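Local coordinates for possible transcriptional regulator, ArsR family protein (Rhodococcus sp. RHA1, PDB 3F6V) that probably binds DNA as a transcriptional regulator of the ArsR family, folding as a winged helix-turn-helix protein that assembles as a two-chain complex, at residues E57-R62 and A79-S84; S69-V74 and T102-G107; T73-A78 and A83-I88; R93-T96 and L100-P103. All blocks are in the same frame, centred on the assembly; numbering follows the deposited sequence. Where two conformers were deposited one is given.

Interaction 1. Residues E57-R62 and A79-S84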
# COMPACT_ATOMS: atom_id res chain seq x y z
N GLU A 57 3.14 0.27 4.50
CA GLU A 57 3.48 -0.37 5.75
C GLU A 57 2.83 0.50 6.88
O GLU A 57 2.96 1.72 6.83
CB GLU A 57 5.01 -0.47 5.86
CG GLU A 57 5.51 -1.46 6.85
CD GLU A 57 5.53 -0.99 8.28
OE1 GLU A 57 5.35 0.20 8.54
OE2 GLU A 57 5.75 -1.86 9.16
N PRO A 58 2.14 -0.10 7.87
CA PRO A 58 1.29 0.71 8.75
C PRO A 58 2.02 1.78 9.62
O PRO A 58 1.47 2.87 9.82
CB PRO A 58 0.64 -0.32 9.67
CG PRO A 58 0.63 -1.58 8.87
CD PRO A 58 1.80 -1.54 7.94
N THR A 59 3.23 1.48 10.07
CA THR A 59 4.01 2.51 10.79
C THR A 59 4.40 3.63 9.83
O THR A 59 4.30 4.82 10.20
CB THR A 59 5.24 1.89 11.43
OG1 THR A 59 4.79 0.94 12.40
CG2 THR A 59 6.08 2.98 12.12
N ARG A 60 4.85 3.28 8.62
CA ARG A 60 5.14 4.32 7.65
C ARG A 60 3.90 5.17 7.31
O ARG A 60 4.04 6.38 7.12
CB ARG A 60 5.81 3.72 6.41
CG ARG A 60 7.14 3.16 6.77
CD ARG A 60 8.01 2.81 5.58
NE ARG A 60 7.78 1.51 4.96
CZ ARG A 60 8.49 0.41 5.19
NH1 ARG A 60 9.41 0.37 6.14
NH2 ARG A 60 8.22 -0.68 4.51
N ARG A 61 2.70 4.58 7.20
CA ARG A 61 1.50 5.39 6.95
C ARG A 61 1.33 6.43 8.03
O ARG A 61 1.02 7.60 7.73
CB ARG A 61 0.21 4.56 6.90
CG ARG A 61 0.22 3.61 5.71
CD ARG A 61 -1.16 3.09 5.37
NE ARG A 61 -1.95 2.53 6.43
CZ ARG A 61 -2.24 1.22 6.58
NH1 ARG A 61 -1.65 0.28 5.85
NH2 ARG A 61 -3.12 0.85 7.47
N ARG A 62 1.50 5.98 9.28
CA ARG A 62 1.28 6.91 10.40
C ARG A 62 2.38 7.98 10.41
O ARG A 62 2.10 9.14 10.68
CB ARG A 62 1.27 6.16 11.73
CG ARG A 62 0.97 7.03 12.93
CD ARG A 62 -0.41 7.66 12.86
NE ARG A 62 -0.66 8.56 13.98
CZ ARG A 62 -1.29 9.73 13.87
NH1 ARG A 62 -1.74 10.15 12.67
NH2 ARG A 62 -1.47 10.47 14.95
N ALA A 79 8.20 9.24 19.44
CA ALA A 79 7.40 9.30 20.68
C ALA A 79 5.93 8.98 20.50
O ALA A 79 5.19 8.76 21.45
CB ALA A 79 7.55 10.68 21.32
N HIS A 80 5.48 8.92 19.26
CA HIS A 80 4.12 8.47 18.95
C HIS A 80 3.92 6.94 18.83
O HIS A 80 2.80 6.47 18.55
CB HIS A 80 3.67 9.11 17.64
CG HIS A 80 3.34 10.56 17.75
ND1 HIS A 80 4.27 11.55 17.54
CD2 HIS A 80 2.17 11.19 18.02
CE1 HIS A 80 3.70 12.73 17.67
NE2 HIS A 80 2.43 12.55 17.98
N PHE A 81 4.99 6.17 18.97
CA PHE A 81 4.93 4.72 18.78
C PHE A 81 5.62 3.97 19.92
O PHE A 81 6.59 4.49 20.49
CB PHE A 81 5.66 4.32 17.50
CG PHE A 81 5.19 5.02 16.28
CD1 PHE A 81 5.75 6.24 15.92
CD2 PHE A 81 4.24 4.43 15.43
CE1 PHE A 81 5.34 6.91 14.77
CE2 PHE A 81 3.82 5.09 14.28
CZ PHE A 81 4.37 6.31 13.95
N PRO A 82 5.16 2.74 20.21
CA PRO A 82 5.93 1.85 21.10
C PRO A 82 7.34 1.48 20.58
O PRO A 82 8.22 1.15 21.38
CB PRO A 82 5.04 0.60 21.25
CG PRO A 82 4.01 0.67 20.18
CD PRO A 82 3.86 2.14 19.83
N ALA A 83 7.56 1.54 19.27
CA ALA A 83 8.85 1.18 18.68
C ALA A 83 9.95 2.17 19.05
O ALA A 83 9.69 3.34 19.32
CB ALA A 83 8.73 1.07 17.17
N SER A 84 11.19 1.70 19.04
CA SER A 84 12.36 2.51 19.39
C SER A 84 12.65 3.62 18.40
O SER A 84 12.18 3.58 17.25
CB SER A 84 13.59 1.62 19.50
OG SER A 84 14.05 1.28 18.21

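Interaction 2. Residues S69-V74 and T102-G107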
# COMPACT_ATOMS: atom_id res chain seq x y z
N SER A 69 1.80 17.83 9.71
CA SER A 69 1.81 19.01 10.56
C SER A 69 3.15 19.76 10.53
O SER A 69 3.34 20.75 11.25
CB SER A 69 1.45 18.60 11.98
OG SER A 69 2.63 18.24 12.67
N GLY A 70 4.08 19.32 9.68
CA GLY A 70 5.33 20.02 9.45
C GLY A 70 6.53 19.13 9.72
O GLY A 70 6.40 17.99 10.24
N GLU A 71 7.69 19.69 9.41
CA GLU A 71 8.96 19.02 9.58
C GLU A 71 9.18 18.73 11.06
O GLU A 71 8.91 19.60 11.94
CB GLU A 71 10.04 19.93 9.02
CG GLU A 71 11.40 19.32 8.85
CD GLU A 71 12.49 20.39 8.79
OE1 GLU A 71 12.46 21.32 9.63
OE2 GLU A 71 13.36 20.31 7.92
N GLN A 72 9.61 17.51 11.36
CA GLN A 72 9.79 17.01 12.75
C GLN A 72 11.02 16.17 12.96
O GLN A 72 11.56 15.58 12.01
CB GLN A 72 8.56 16.25 13.18
CG GLN A 72 7.32 17.16 13.27
CD GLN A 72 6.03 16.39 13.33
OE1 GLN A 72 5.77 15.65 14.29
NE2 GLN A 72 5.20 16.52 12.27
N THR A 73 11.48 16.10 14.22
CA THR A 73 12.64 15.30 14.53
C THR A 73 12.31 13.87 14.64
O THR A 73 11.16 13.42 14.92
CB THR A 73 13.32 15.70 15.86
OG1 THR A 73 12.44 15.34 16.94
CG2 THR A 73 13.62 17.22 15.87
N VAL A 74 13.34 13.10 14.41
CA VAL A 74 13.23 11.69 14.61
C VAL A 74 12.69 11.34 16.01
O VAL A 74 11.75 10.60 16.15
CB VAL A 74 14.56 10.99 14.33
CG1 VAL A 74 14.44 9.59 14.79
CG2 VAL A 74 14.92 11.06 12.86
N THR A 102 12.24 13.76 3.26
CA THR A 102 13.53 14.39 2.99
C THR A 102 14.14 14.73 4.35
O THR A 102 13.45 15.29 5.19
CB THR A 102 13.27 15.71 2.18
OG1 THR A 102 12.46 15.39 1.01
CG2 THR A 102 14.56 16.34 1.76
N PRO A 103 15.42 14.38 4.54
CA PRO A 103 16.09 14.65 5.83
C PRO A 103 16.86 15.99 5.80
O PRO A 103 17.28 16.45 4.74
CB PRO A 103 17.12 13.50 5.91
CG PRO A 103 17.50 13.29 4.47
CD PRO A 103 16.24 13.51 3.66
N ARG A 104 17.06 16.53 6.97
CA ARG A 104 17.89 17.76 7.16
C ARG A 104 18.54 17.63 8.51
O ARG A 104 17.88 17.26 9.45
CB ARG A 104 16.96 19.01 7.15
CG ARG A 104 17.61 20.37 7.32
CD ARG A 104 16.56 21.47 7.19
NE ARG A 104 15.63 21.55 8.35
CZ ARG A 104 15.87 22.27 9.45
NH1 ARG A 104 17.00 22.95 9.57
NH2 ARG A 104 14.98 22.31 10.45
N LYS A 105 19.81 17.98 8.65
CA LYS A 105 20.43 17.99 9.98
C LYS A 105 20.69 19.44 10.40
O LYS A 105 21.08 20.27 9.57
CB LYS A 105 21.72 17.15 10.01
CG LYS A 105 21.49 15.64 10.04
CD LYS A 105 22.80 14.86 10.22
CE LYS A 105 22.69 13.41 9.72
NZ LYS A 105 24.06 12.83 9.46
N ASP A 106 20.41 19.74 11.66
CA ASP A 106 20.74 21.05 12.28
C ASP A 106 21.20 20.72 13.69
O ASP A 106 20.39 20.36 14.54
CB ASP A 106 19.53 22.00 12.30
CG ASP A 106 19.86 23.37 12.94
OD1 ASP A 106 21.05 23.71 13.03
OD2 ASP A 106 18.92 24.09 13.37
N GLY A 107 22.51 20.79 13.92
CA GLY A 107 23.07 20.47 15.22
C GLY A 107 22.88 19.03 15.64
O GLY A 107 23.25 18.10 14.91
O HOH W 1 13.54 17.92 6.75

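Interaction 3. Residues T73-A78 and A83-I88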
# COMPACT_ATOMS: atom_id res chain seq x y z
N THR A 73 11.48 16.10 14.22
CA THR A 73 12.64 15.30 14.53
C THR A 73 12.31 13.87 14.64
O THR A 73 11.16 13.42 14.92
CB THR A 73 13.32 15.70 15.86
OG1 THR A 73 12.44 15.34 16.94
CG2 THR A 73 13.62 17.22 15.87
N VAL A 74 13.34 13.10 14.41
CA VAL A 74 13.23 11.69 14.61
C VAL A 74 12.69 11.34 16.01
O VAL A 74 11.75 10.60 16.15
CB VAL A 74 14.56 10.99 14.33
CG1 VAL A 74 14.44 9.59 14.79
CG2 VAL A 74 14.92 11.06 12.86
N ASN A 75 13.26 11.97 17.04
CA ASN A 75 12.82 11.66 18.41
C ASN A 75 11.40 12.05 18.68
O ASN A 75 10.68 11.34 19.37
CB ASN A 75 13.72 12.38 19.43
CG ASN A 75 15.11 11.77 19.46
OD1 ASN A 75 15.40 10.78 18.77
ND2 ASN A 75 15.99 12.37 20.24
N ASN A 76 10.95 13.18 18.13
CA ASN A 76 9.59 13.60 18.33
C ASN A 76 8.56 12.66 17.63
O ASN A 76 7.50 12.37 18.17
CB ASN A 76 9.43 15.11 18.03
CG ASN A 76 10.10 16.03 19.12
OD1 ASN A 76 10.18 15.68 20.31
ND2 ASN A 76 10.55 17.21 18.70
N LEU A 77 8.91 12.20 16.43
CA LEU A 77 8.06 11.26 15.70
C LEU A 77 8.01 9.94 16.42
O LEU A 77 6.95 9.30 16.57
CB LEU A 77 8.63 11.06 14.28
CG LEU A 77 8.45 12.24 13.31
CD1 LEU A 77 9.36 12.13 12.10
CD2 LEU A 77 6.98 12.47 12.90
N ALA A 78 9.18 9.51 16.87
CA ALA A 78 9.31 8.22 17.53
C ALA A 78 8.49 8.10 18.79
O ALA A 78 8.12 6.99 19.17
CB ALA A 78 10.75 7.89 17.74
N ALA A 83 7.56 1.54 19.27
CA ALA A 83 8.85 1.18 18.68
C ALA A 83 9.95 2.17 19.05
O ALA A 83 9.69 3.34 19.32
CB ALA A 83 8.73 1.07 17.17
N SER A 84 11.19 1.70 19.04
CA SER A 84 12.36 2.51 19.39
C SER A 84 12.65 3.62 18.40
O SER A 84 12.18 3.58 17.25
CB SER A 84 13.59 1.62 19.50
OG SER A 84 14.05 1.28 18.21
N ARG A 85 13.44 4.60 18.82
CA ARG A 85 14.04 5.58 17.90
C ARG A 85 14.74 4.91 16.72
O ARG A 85 14.60 5.38 15.58
CB ARG A 85 15.05 6.46 18.64
CG ARG A 85 14.35 7.46 19.49
CD ARG A 85 15.28 8.10 20.46
NE ARG A 85 14.48 8.97 21.32
CZ ARG A 85 15.00 9.83 22.19
NH1 ARG A 85 16.33 9.97 22.27
NH2 ARG A 85 14.21 10.58 22.94
N SER A 86 15.45 3.83 16.97
CA SER A 86 16.22 3.19 15.94
C SER A 86 15.26 2.62 14.88
O SER A 86 15.51 2.77 13.68
CB SER A 86 17.08 2.09 16.57
OG SER A 86 17.69 1.29 15.58
N ALA A 87 14.18 1.99 15.35
CA ALA A 87 13.13 1.43 14.48
C ALA A 87 12.47 2.49 13.62
O ALA A 87 12.28 2.29 12.39
CB ALA A 87 12.07 0.67 15.30
N ILE A 88 12.12 3.61 14.24
CA ILE A 88 11.49 4.70 13.54
C ILE A 88 12.46 5.35 12.58
O ILE A 88 12.09 5.70 11.44
CB ILE A 88 10.88 5.67 14.53
CG1 ILE A 88 9.78 4.96 15.34
CG2 ILE A 88 10.36 6.94 13.80
CD1 ILE A 88 8.61 4.41 14.48
O HOH W 2 11.51 9.31 21.08

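Interaction 4. Residues R93-T96 and L100-P103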
# COMPACT_ATOMS: atom_id res chain seq x y z
N ARG A 93 14.34 6.20 6.93
CA ARG A 93 15.34 5.97 5.88
C ARG A 93 14.71 5.30 4.64
O ARG A 93 15.03 5.64 3.50
CB ARG A 93 16.48 5.08 6.41
CG ARG A 93 17.62 4.87 5.43
CD ARG A 93 18.70 3.94 5.99
NE ARG A 93 19.56 3.39 4.93
CZ ARG A 93 20.69 3.97 4.52
NH1 ARG A 93 21.08 5.11 5.07
NH2 ARG A 93 21.41 3.42 3.56
N VAL A 94 13.82 4.33 4.90
CA VAL A 94 13.12 3.65 3.79
C VAL A 94 12.24 4.67 3.05
O VAL A 94 12.22 4.72 1.79
CB VAL A 94 12.33 2.44 4.30
CG1 VAL A 94 11.57 1.80 3.15
CG2 VAL A 94 13.29 1.36 4.83
N LEU A 95 11.50 5.49 3.80
CA LEU A 95 10.63 6.49 3.17
C LEU A 95 11.51 7.50 2.38
O LEU A 95 11.10 8.02 1.34
CB LEU A 95 9.87 7.24 4.25
CG LEU A 95 8.71 6.41 4.80
CD1 LEU A 95 8.19 7.09 6.09
CD2 LEU A 95 7.57 6.35 3.81
N THR A 96 12.72 7.79 2.88
CA THR A 96 13.61 8.73 2.21
C THR A 96 14.08 8.15 0.88
O THR A 96 14.04 8.82 -0.17
CB THR A 96 14.87 9.04 3.05
OG1 THR A 96 14.47 9.72 4.25
CG2 THR A 96 15.81 9.95 2.27
N LEU A 100 9.72 9.87 -0.49
CA LEU A 100 8.51 10.35 0.17
C LEU A 100 8.79 11.36 1.29
O LEU A 100 7.92 12.16 1.61
CB LEU A 100 7.72 9.15 0.73
CG LEU A 100 7.11 8.24 -0.35
CD1 LEU A 100 6.68 6.89 0.22
CD2 LEU A 100 5.86 8.99 -0.91
N VAL A 101 9.99 11.26 1.87
CA VAL A 101 10.41 12.23 2.91
C VAL A 101 11.81 12.68 2.59
O VAL A 101 12.52 12.04 1.80
CB VAL A 101 10.32 11.64 4.35
CG1 VAL A 101 8.90 11.16 4.65
CG2 VAL A 101 11.28 10.56 4.55
N THR A 102 12.24 13.76 3.26
CA THR A 102 13.53 14.39 2.99
C THR A 102 14.14 14.73 4.35
O THR A 102 13.45 15.29 5.19
CB THR A 102 13.27 15.71 2.18
OG1 THR A 102 12.46 15.39 1.01
CG2 THR A 102 14.56 16.34 1.76
N PRO A 103 15.42 14.38 4.54
CA PRO A 103 16.09 14.65 5.83
C PRO A 103 16.86 15.99 5.80
O PRO A 103 17.28 16.45 4.74
CB PRO A 103 17.12 13.50 5.91
CG PRO A 103 17.50 13.29 4.47
CD PRO A 103 16.24 13.51 3.66

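Interaction 1. Residues E57-R62 and A79-S84
In the winged helix-turn-helix fold of this ArsR-family protein, the turn between helices 74-78 and 85-97 lays the ring of F81 against the first turns of helix 58-66, where T59 and R62 receive it. The methyl CG2 of T59 sits over one face of the ring: it lies 4.2 Å from the F81 ring centroid and 28° off the ring normal, a CH-pi contact. With OG1 beside the backbone N (chi1 -64°), CG2 is left anti to that nitrogen, where it meets the ring. R62 comes obliquely with its aliphatic root; its CG lies 3.6 Å from F81 CZ, and its CB is 3.8 Å from F81 CE2. The R62 chain then bends at chi2, and its guanidinium, turned 60° from the ring plane, is bonded through NH1 to Q65 rather than laid flat on F81. The start of the helix is fixed by its N-cap, E57, whose OE1 accepts from R60 N at 3.1 Å and more weakly from T59 N. I88 of helix 85-97 and L63 and L66 of helix 58-66 also touch F81. Carbon meets carbon throughout this contact, so dispersion and partial shielding of the ring probably account for it, while the charged end of R62 remains at the surface.

Interaction 2. Residues S69-V74 and T102-G107
E71 and R104 form a salt bridge between the loop leading into strand 72-73 and strand 101-106. In the E71 conformer described, the arginine grips side-on, one nitrogen to each carboxylate oxygen: R104 NE donates to E71 OE2 at 2.6 Å with an N-H...O angle of 168°, and R104 NH2 donates to E71 OE1 at 2.8 Å with an angle of 156°. Both oxygens are met on their syn sides, the nitrogens somewhat out of the carboxylate plane; carboxylate and guanidinium are roughly coplanar, 20° apart, which would limit their rotation. An extended E71 chain reaches across, whereas R104 bends at chi3 to present its NE edge. A water lies 2.7 Å from E71 OE2 and 3.1 Å from T102 O, bridging the carboxylate to the strand backbone. Within residues 69-74, Q72 NE2 donates to G70 O at 2.8 Å and to L66 O, holding the turn after helix 58-66. R104 also makes a cation-pi contact with Y111. The salt bridge joins the residue just before strand 72-73 to strand 101-106; strand 109-114 lies between these two outer strands and is paired antiparallel with both, through Q72 with Y112 and R104 with Y111.

Interaction 3. Residues T73-A78 and A83-I88
With CG anti to the carbonyl carbon in both N75 (chi1 -70°) and R85 (chi1 -75°), and with the R85 chain extended from CG to NE, the amide of one helix is laid on the guanidinium of the next. The two helices, 74-78 and 85-97, form the helix-turn-helix of the ArsR family, and the second is probably the recognition helix, as in relatives. The flat groups are stacked, their planes 18° apart, and N75 CG lies 3.3 Å above the guanidinium plane, over its centre. This is a stack and not a hydrogen-bonded pair: N75 ND2 and R85 NH1 approach to 3.2 Å but both are donors, and N75 OD1 is poorly angled toward R85 NE. Deeper in, A78 turns its CB toward the second helix and packs 3.9 Å from I88 CB, between the branches of that side chain; its small size suits the close approach of the helices, whose CA atoms come to 5.4 Å at A78 and R85. R85 CG lies 4.0 Å from A78 CB. Each helix starts with a side-chain N-cap: T73 OG1 accepts from N76 N, and S84 OG accepts from A87 N. Beneath this layer, L77 and I88 both continue onto L63 of helix 58-66, joining the pair to the domain core. At the outer end, a water lying in the guanidinium plane ties the helices together, accepting from R85 NE at 3.0 Å and donating to N75 O at 2.8 Å.

Interaction 4. Residues R93-T96 and L100-P103
L95 and V101 touch where helix 85-97 ends and the chain turns back into strand 101-106. Leaving the backbone of L95, CB meets V101 CG2 at 3.6 Å and, a little farther off, V101 CG1. CG, anti to the carbonyl carbon (chi1 -77°), directs CD2 to L100, and at this tip CD2 packs 3.7 Å from L100 CD1, with L100 CB next nearest. The L95 side chain thus spans two consecutive residues of the returning segment, touching V101 with its root and L100 with its end. Its backbone carbonyl is used as well: L100 N donates to L95 O at 2.9 Å, with a C=O...N angle of 161°, and V101 N adds a weak bond of 3.5 Å to the same oxygen. T96 lies next to this. Its OG1 is 3.3 Å from V101 CG2 but has its polar partner in L92 O, one helical turn back, while its CG2 reaches P103 CD at 3.8 Å. A CA-H...O contact from T96 CA to V101 O adds a further backbone link. V54 and R60 also pack on L95, and L100 touches A55, which buries the turn beneath helices 51-55 and 58-66. The succession of probable recognition helix, short turn and hairpin strand is the topology of the winged-helix fold, in which the hairpin is the wing.

Overall arrangement
Interactions 1 and 3, with centres about 8 Å apart, share A83 and S84 and meet on I88: its CD1 lies 3.7 Å from both F81 CD1 and T59 CG2, making one apolar cluster of three helices and the turn. Interaction 4 holds the other end of helix 85-97, its centre about 13 Å from that of interaction 3, and touches interaction 1 where R60 CD packs 3.8 Å from L95 CG. Interaction 2 shares T73 and V74 with interaction 3 and T102 and P103 with interaction 4; its salt bridge links the approach to the helix-turn-helix with the first wing strand. A bound magnesium ion lies about 8 Å from the side chain of E71.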